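Type I polyketide synthase PikAII (Streptomyces venezuelae, PDB 3QP9) is a modular polyketide synthase whose C2-type ketoreductase domain, of Rossmann fold, is linked to epimerization and probably acts in processing the growing polyketide chain. Local coordinates at residues V491-A503 with L508-D520. Residues are numbered along the deposited sequence; the frame is centred on the assembly and turned at random.
Sequences VDWSSFAPGFTTA and LLADLPEARRALD
Trp493 packs against Leu512 where helix 493-501 meets the short helix 513-516 and the loops on either side of it. Leu512 CD2 lies over one face of the indole, 3.8 Å from the centroid of its six-membered ring and 18° off the normal, a CH-pi contact; Val491 CG1 covers the opposite face, so the ring is clamped flat between two methyl groups. A chi1 of -63° sets the indole across Leu512, at about a right angle, with Trp493 CE3 3.8 Å from Ala515 CB. The backbones come closest here, 4.8 Å between Trp493 CA and Ala515 CA, and one turn on Ala497 CB lies 3.6 Å from Ala515 O. Leu509 finishes the buried side: CD2 reaches Trp493 CZ3, while CD1 touches Ala497 CB and comes to the edge of the Phe496 ring. Leu519 CD2 meets Thr501 OG1 tip to tip at 3.3 Å, a hydroxyl already bonded back to Ala497 O at 3.0 Å.

Toward solvent the fit is looser: Pro498 CD and Ser494 CA each rest 4.0 Å from Ala518 CB.

Joined by a short loop, the two segments pack the C-terminal end of the ketoreductase chain onto strands 29-36 and 227-235: Tyr30 OH hydrogen-bonds with Trp493 NE1, Arg235 forms a salt bridge with Glu514, and Trp407 stacks edge-to-face with Phe496 from a loop.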
ATOM      1  N   VAL A 491       4.732  17.692  -7.021  1.00 29.57           N
ATOM      2  CA  VAL A 491       5.495  16.966  -8.007  1.00 31.24           C
ATOM      3  C   VAL A 491       5.678  17.876  -9.251  1.00 32.95           C
ATOM      4  O   VAL A 491       4.700  18.446  -9.762  1.00 32.82           O
ATOM      5  CB  VAL A 491       4.760  15.650  -8.431  1.00 30.37           C
ATOM      6  CG1 VAL A 491       5.756  14.768  -9.231  1.00 31.46           C
ATOM      7  CG2 VAL A 491       4.244  14.836  -7.222  1.00 29.15           C
ATOM      8  N   ASP A 492       6.926  18.098  -9.667  1.00 32.83           N
ATOM      9  CA  ASP A 492       7.224  18.615 -11.010  1.00 34.38           C
ATOM     10  C   ASP A 492       7.308  17.382 -11.923  1.00 33.19           C
ATOM     11  O   ASP A 492       8.336  16.731 -11.995  1.00 31.64           O
ATOM     12  CB  ASP A 492       8.565  19.385 -11.002  1.00 35.10           C
ATOM     13  CG  ASP A 492       9.047  19.791 -12.397  1.00 38.98           C
ATOM     14  OD1 ASP A 492       8.341  19.714 -13.448  1.00 37.91           O
ATOM     15  OD2 ASP A 492      10.224  20.170 -12.448  1.00 45.43           O
ATOM     16  N   TRP A 493       6.213  17.112 -12.632  1.00 31.95           N
ATOM     17  CA  TRP A 493       6.112  15.956 -13.515  1.00 33.41           C
ATOM     18  C   TRP A 493       7.118  15.936 -14.674  1.00 35.62           C
ATOM     19  O   TRP A 493       7.480  14.883 -15.134  1.00 35.22           O
ATOM     20  CB  TRP A 493       4.638  15.813 -14.026  1.00 33.26           C
ATOM     21  CG  TRP A 493       3.706  15.552 -12.866  1.00 29.47           C
ATOM     22  CD1 TRP A 493       2.814  16.407 -12.294  1.00 27.47           C
ATOM     23  CD2 TRP A 493       3.651  14.346 -12.100  1.00 28.90           C
ATOM     24  NE1 TRP A 493       2.167  15.804 -11.258  1.00 28.04           N
ATOM     25  CE2 TRP A 493       2.665  14.535 -11.103  1.00 26.04           C
ATOM     26  CE3 TRP A 493       4.298  13.087 -12.210  1.00 26.44           C
ATOM     27  CZ2 TRP A 493       2.347  13.537 -10.159  1.00 28.50           C
ATOM     28  CZ3 TRP A 493       3.967  12.075 -11.262  1.00 28.92           C
ATOM     29  CH2 TRP A 493       2.990  12.303 -10.288  1.00 26.12           C
ATOM     30  N   SER A 494       7.551  17.122 -15.132  1.00 37.34           N
ATOM     31  CA  SER A 494       8.537  17.202 -16.191  1.00 38.78           C
ATOM     32  C   SER A 494       9.900  16.555 -15.732  1.00 38.14           C
ATOM     33  O   SER A 494      10.665  16.063 -16.580  1.00 38.79           O
ATOM     34  CB  SER A 494       8.633  18.656 -16.705  1.00 39.33           C
ATOM     35  OG  SER A 494       9.283  19.527 -15.768  1.00 42.10           O
ATOM     36  N   SER A 495      10.171  16.506 -14.411  1.00 35.56           N
ATOM     37  CA  SER A 495      11.362  15.812 -13.878  1.00 36.01           C
ATOM     38  C   SER A 495      11.008  14.437 -13.410  1.00 34.16           C
ATOM     39  O   SER A 495      11.742  13.493 -13.636  1.00 31.90           O
ATOM     40  CB  SER A 495      12.009  16.566 -12.729  1.00 36.71           C
ATOM     41  OG  SER A 495      12.437  17.819 -13.248  1.00 43.17           O
ATOM     42  N   PHE A 496       9.831  14.311 -12.799  1.00 33.32           N
ATOM     43  CA  PHE A 496       9.460  13.033 -12.245  1.00 31.57           C
ATOM     44  C   PHE A 496       9.195  11.923 -13.257  1.00 31.24           C
ATOM     45  O   PHE A 496       9.645  10.814 -13.057  1.00 31.48           O
ATOM     46  CB  PHE A 496       8.274  13.184 -11.273  1.00 30.38           C
ATOM     47  CG  PHE A 496       7.966  11.895 -10.487  1.00 32.71           C
ATOM     48  CD1 PHE A 496       8.417  11.725  -9.183  1.00 29.05           C
ATOM     49  CD2 PHE A 496       7.213  10.858 -11.101  1.00 31.77           C
ATOM     50  CE1 PHE A 496       8.133  10.502  -8.509  1.00 36.25           C
ATOM     51  CE2 PHE A 496       6.922   9.647 -10.482  1.00 33.59           C
ATOM     52  CZ  PHE A 496       7.347   9.457  -9.150  1.00 35.45           C
ATOM     53  N   ALA A 497       8.353  12.187 -14.256  1.00 31.80           N
ATOM     54  CA  ALA A 497       7.934  11.156 -15.199  1.00 30.86           C
ATOM     55  C   ALA A 497       9.125  10.592 -15.998  1.00 32.65           C
ATOM     56  O   ALA A 497       9.218   9.387 -16.120  1.00 31.12           O
ATOM     57  CB  ALA A 497       6.804  11.675 -16.138  1.00 31.11           C
ATOM     58  N   PRO A 498      10.063  11.433 -16.481  1.00 32.10           N
ATOM     59  CA  PRO A 498      11.264  10.757 -17.109  1.00 34.43           C
ATOM     60  C   PRO A 498      12.083   9.946 -16.075  1.00 35.27           C
ATOM     61  O   PRO A 498      12.496   8.805 -16.394  1.00 33.72           O
ATOM     62  CB  PRO A 498      12.069  11.905 -17.784  1.00 35.91           C
ATOM     63  CG  PRO A 498      10.985  13.050 -17.995  1.00 35.26           C
ATOM     64  CD  PRO A 498      10.045  12.873 -16.728  1.00 34.34           C
ATOM     65  N   GLY A 499      12.287  10.502 -14.867  1.00 35.64           N
ATOM     66  CA  GLY A 499      13.087   9.801 -13.828  1.00 37.64           C
ATOM     67  C   GLY A 499      12.420   8.468 -13.416  1.00 37.03           C
ATOM     68  O   GLY A 499      13.100   7.464 -13.197  1.00 36.16           O
ATOM     69  N   PHE A 500      11.090   8.462 -13.347  1.00 34.29           N
ATOM     70  CA  PHE A 500      10.317   7.249 -12.978  1.00 33.96           C
ATOM     71  C   PHE A 500      10.371   6.153 -14.078  1.00 32.49           C
ATOM     72  O   PHE A 500      10.174   4.993 -13.818  1.00 32.26           O
ATOM     73  CB  PHE A 500       8.842   7.666 -12.726  1.00 31.58           C
ATOM     74  CG  PHE A 500       7.976   6.563 -12.107  1.00 31.31           C
ATOM     75  CD1 PHE A 500       8.244   6.087 -10.829  1.00 31.71           C
ATOM     76  CD2 PHE A 500       6.898   6.045 -12.793  1.00 30.50           C
ATOM     77  CE1 PHE A 500       7.462   5.079 -10.263  1.00 25.80           C
ATOM     78  CE2 PHE A 500       6.088   5.045 -12.211  1.00 33.55           C
ATOM     79  CZ  PHE A 500       6.405   4.557 -10.958  1.00 27.32           C
ATOM     80  N   THR A 501      10.487   6.552 -15.331  1.00 32.95           N
ATOM     81  CA  THR A 501      10.405   5.554 -16.417  1.00 34.44           C
ATOM     82  C   THR A 501      11.739   5.258 -17.058  1.00 36.70           C
ATOM     83  O   THR A 501      11.771   4.549 -18.072  1.00 37.86           O
ATOM     84  CB  THR A 501       9.413   5.927 -17.527  1.00 33.33           C
ATOM     85  OG1 THR A 501       9.740   7.221 -18.075  1.00 29.02           O
ATOM     86  CG2 THR A 501       7.927   5.926 -16.982  1.00 30.18           C
ATOM     87  N   THR A 502      12.810   5.758 -16.438  1.00 38.42           N
ATOM     88  CA  THR A 502      14.158   5.619 -17.017  1.00 41.97           C
ATOM     89  C   THR A 502      14.541   4.137 -17.114  1.00 40.48           C
ATOM     90  O   THR A 502      15.080   3.724 -18.130  1.00 41.89           O
ATOM     91  CB  THR A 502      15.252   6.550 -16.346  1.00 43.26           C
ATOM     92  OG1 THR A 502      14.921   7.939 -16.574  1.00 46.68           O
ATOM     93  CG2 THR A 502      16.652   6.345 -16.958  1.00 45.21           C
ATOM     94  N   ALA A 503      14.241   3.344 -16.095  1.00 38.91           N
ATOM     95  CA  ALA A 503      14.558   1.911 -16.124  1.00 39.80           C
ATOM     96  C   ALA A 503      13.418   1.003 -16.562  1.00 38.52           C
ATOM     97  O   ALA A 503      13.630  -0.047 -17.180  1.00 36.38           O
ATOM     98  CB  ALA A 503      15.063   1.462 -14.754  1.00 41.40           C
ATOM     99  N   LEU A 508       1.302   3.920 -15.717  1.00 25.62           N
ATOM    100  CA  LEU A 508       0.650   4.524 -14.556  1.00 24.64           C
ATOM    101  C   LEU A 508       0.378   6.034 -14.712  1.00 26.47           C
ATOM    102  O   LEU A 508      -0.622   6.574 -14.218  1.00 24.81           O
ATOM    103  CB  LEU A 508       1.521   4.275 -13.280  1.00 27.96           C
ATOM    104  CG  LEU A 508       0.795   4.692 -12.009  1.00 25.32           C
ATOM    105  CD1 LEU A 508      -0.571   3.891 -11.599  1.00 24.75           C
ATOM    106  CD2 LEU A 508       1.710   4.909 -10.816  1.00 22.25           C
ATOM    107  N   LEU A 509       1.264   6.736 -15.399  1.00 25.99           N
ATOM    108  CA  LEU A 509       1.102   8.189 -15.555  1.00 25.17           C
ATOM    109  C   LEU A 509       0.544   8.561 -16.959  1.00 24.32           C
ATOM    110  O   LEU A 509       0.626   9.706 -17.344  1.00 24.83           O
ATOM    111  CB  LEU A 509       2.546   8.809 -15.428  1.00 25.00           C
ATOM    112  CG  LEU A 509       3.290   8.414 -14.184  1.00 26.63           C
ATOM    113  CD1 LEU A 509       4.676   9.094 -14.084  1.00 27.47           C
ATOM    114  CD2 LEU A 509       2.352   8.809 -12.931  1.00 25.19           C
ATOM    115  N   ALA A 510      -0.040   7.618 -17.694  1.00 25.52           N
ATOM    116  CA  ALA A 510      -0.472   7.836 -19.087  1.00 24.83           C
ATOM    117  C   ALA A 510      -1.585   8.840 -19.172  1.00 24.17           C
ATOM    118  O   ALA A 510      -1.753   9.476 -20.198  1.00 21.95           O
ATOM    119  CB  ALA A 510      -0.909   6.478 -19.735  1.00 26.42           C
ATOM    120  N   ASP A 511      -2.342   8.957 -18.092  1.00 23.41           N
ATOM    121  CA  ASP A 511      -3.558   9.760 -18.129  1.00 25.92           C
ATOM    122  C   ASP A 511      -3.403  11.042 -17.226  1.00 24.94           C
ATOM    123  O   ASP A 511      -4.344  11.643 -16.718  1.00 25.15           O
ATOM    124  CB  ASP A 511      -4.783   8.873 -17.787  1.00 27.96           C
ATOM    125  CG  ASP A 511      -5.060   7.718 -18.858  1.00 30.01           C
ATOM    126  OD1 ASP A 511      -4.447   7.593 -19.948  1.00 34.80           O
ATOM    127  OD2 ASP A 511      -5.928   6.899 -18.538  1.00 32.61           O
ATOM    128  N   LEU A 512      -2.173  11.435 -16.985  1.00 24.88           N
ATOM    129  CA  LEU A 512      -1.913  12.623 -16.240  1.00 24.76           C
ATOM    130  C   LEU A 512      -1.133  13.603 -17.135  1.00 24.43           C
ATOM    131  O   LEU A 512       0.068  13.432 -17.347  1.00 26.33           O
ATOM    132  CB  LEU A 512      -1.094  12.242 -14.988  1.00 25.40           C
ATOM    133  CG  LEU A 512      -0.713  13.301 -13.958  1.00 27.93           C
ATOM    134  CD1 LEU A 512      -2.015  13.888 -13.576  1.00 37.83           C
ATOM    135  CD2 LEU A 512      -0.093  12.597 -12.716  1.00 30.28           C
ATOM    136  N   PRO A 513      -1.813  14.629 -17.694  1.00 26.21           N
ATOM    137  CA  PRO A 513      -1.172  15.517 -18.725  1.00 27.18           C
ATOM    138  C   PRO A 513       0.287  15.981 -18.546  1.00 29.56           C
ATOM    139  O   PRO A 513       1.079  15.786 -19.457  1.00 27.68           O
ATOM    140  CB  PRO A 513      -2.119  16.702 -18.811  1.00 29.64           C
ATOM    141  CG  PRO A 513      -3.498  16.009 -18.604  1.00 27.34           C
ATOM    142  CD  PRO A 513      -3.262  14.916 -17.519  1.00 27.25           C
ATOM    143  N   GLU A 514       0.634  16.581 -17.404  1.00 29.39           N
ATOM    144  CA  GLU A 514       2.000  17.085 -17.203  1.00 33.32           C
ATOM    145  C   GLU A 514       2.998  15.921 -17.238  1.00 32.21           C
ATOM    146  O   GLU A 514       4.181  16.089 -17.575  1.00 34.82           O
ATOM    147  CB  GLU A 514       2.110  17.828 -15.869  1.00 33.62           C
ATOM    148  CG  GLU A 514       1.141  18.987 -15.606  1.00 41.74           C
ATOM    149  CD  GLU A 514      -0.394  18.702 -15.435  1.00 48.61           C
ATOM    150  OE1 GLU A 514      -1.121  19.715 -15.611  1.00 54.91           O
ATOM    151  OE2 GLU A 514      -0.925  17.587 -15.106  1.00 47.87           O
ATOM    152  N   ALA A 515       2.563  14.720 -16.839  1.00 29.41           N
ATOM    153  CA  ALA A 515       3.506  13.627 -16.875  1.00 26.37           C
ATOM    154  C   ALA A 515       3.579  13.001 -18.259  1.00 28.65           C
ATOM    155  O   ALA A 515       4.669  12.813 -18.801  1.00 27.14           O
ATOM    156  CB  ALA A 515       3.137  12.560 -15.783  1.00 26.70           C
ATOM    157  N   ARG A 516       2.422  12.747 -18.886  1.00 27.50           N
ATOM    158  CA  ARG A 516       2.388  12.100 -20.228  1.00 28.63           C
ATOM    159  C   ARG A 516       3.091  12.989 -21.266  1.00 29.56           C
ATOM    160  O   ARG A 516       3.777  12.485 -22.168  1.00 29.95           O
ATOM    161  CB  ARG A 516       0.916  11.841 -20.653  1.00 27.51           C
ATOM    162  CG  ARG A 516       0.777  11.304 -22.017  1.00 30.07           C
ATOM    163  CD  ARG A 516       1.485   9.924 -22.251  1.00 32.79           C
ATOM    164  NE  ARG A 516       1.330   9.371 -23.629  1.00 28.85           N
ATOM    165  CZ  ARG A 516       2.077   9.797 -24.671  1.00 35.03           C
ATOM    166  NH1 ARG A 516       3.005  10.771 -24.492  1.00 33.16           N
ATOM    167  NH2 ARG A 516       1.909   9.280 -25.881  1.00 29.35           N
ATOM    168  N   ARG A 517       3.010  14.298 -21.095  1.00 30.30           N
ATOM    169  CA  ARG A 517       3.648  15.164 -22.130  1.00 32.41           C
ATOM    170  C   ARG A 517       5.178  15.135 -22.025  1.00 33.79           C
ATOM    171  O   ARG A 517       5.901  15.593 -22.936  1.00 33.04           O
ATOM    172  CB  ARG A 517       3.120  16.590 -22.039  1.00 33.41           C
ATOM    173  CG  ARG A 517       1.669  16.646 -22.584  1.00 32.27           C
ATOM    174  CD  ARG A 517       0.973  17.841 -22.057  1.00 40.37           C
ATOM    175  NE  ARG A 517      -0.515  17.757 -22.210  1.00 39.24           N
ATOM    176  CZ  ARG A 517      -1.287  18.710 -21.759  1.00 40.43           C
ATOM    177  NH1 ARG A 517      -0.704  19.769 -21.124  1.00 39.85           N
ATOM    178  NH2 ARG A 517      -2.599  18.635 -21.921  1.00 46.73           N
ATOM    179  N   ALA A 518       5.667  14.641 -20.886  1.00 33.27           N
ATOM    180  CA  ALA A 518       7.135  14.492 -20.654  1.00 34.14           C
ATOM    181  C   ALA A 518       7.604  13.119 -21.081  1.00 34.86           C
ATOM    182  O   ALA A 518       8.819  12.745 -20.973  1.00 35.23           O
ATOM    183  CB  ALA A 518       7.436  14.710 -19.187  1.00 33.21           C
ATOM    184  N   LEU A 519       6.657  12.358 -21.582  1.00 34.84           N
ATOM    185  CA  LEU A 519       6.929  10.998 -22.071  1.00 36.22           C
ATOM    186  C   LEU A 519       6.665  10.760 -23.601  1.00 37.55           C
ATOM    187  O   LEU A 519       6.027  11.609 -24.315  1.00 35.80           O
ATOM    188  CB  LEU A 519       6.186   9.953 -21.175  1.00 35.39           C
ATOM    189  CG  LEU A 519       6.427   9.991 -19.639  1.00 35.32           C
ATOM    190  CD1 LEU A 519       5.478   9.092 -18.850  1.00 33.73           C
ATOM    191  CD2 LEU A 519       7.855   9.613 -19.253  1.00 35.69           C
ATOM    192  N   ASP A 520       7.177   9.612 -24.071  1.00 39.00           N
ATOM    193  CA  ASP A 520       7.009   9.039 -25.427  1.00 42.29           C
ATOM    194  C   ASP A 520       6.393   7.601 -25.288  1.00 42.45           C
ATOM    195  O   ASP A 520       6.592   6.918 -24.271  1.00 41.78           O
ATOM    196  CB  ASP A 520       8.407   8.791 -26.047  1.00 44.08           C
ATOM    197  CG  ASP A 520       8.851   9.853 -27.090  1.00 50.39           C
ATOM    198  OD1 ASP A 520       7.990  10.636 -27.579  1.00 49.41           O
ATOM    199  OD2 ASP A 520      10.100   9.861 -27.413  1.00 49.48           O
TER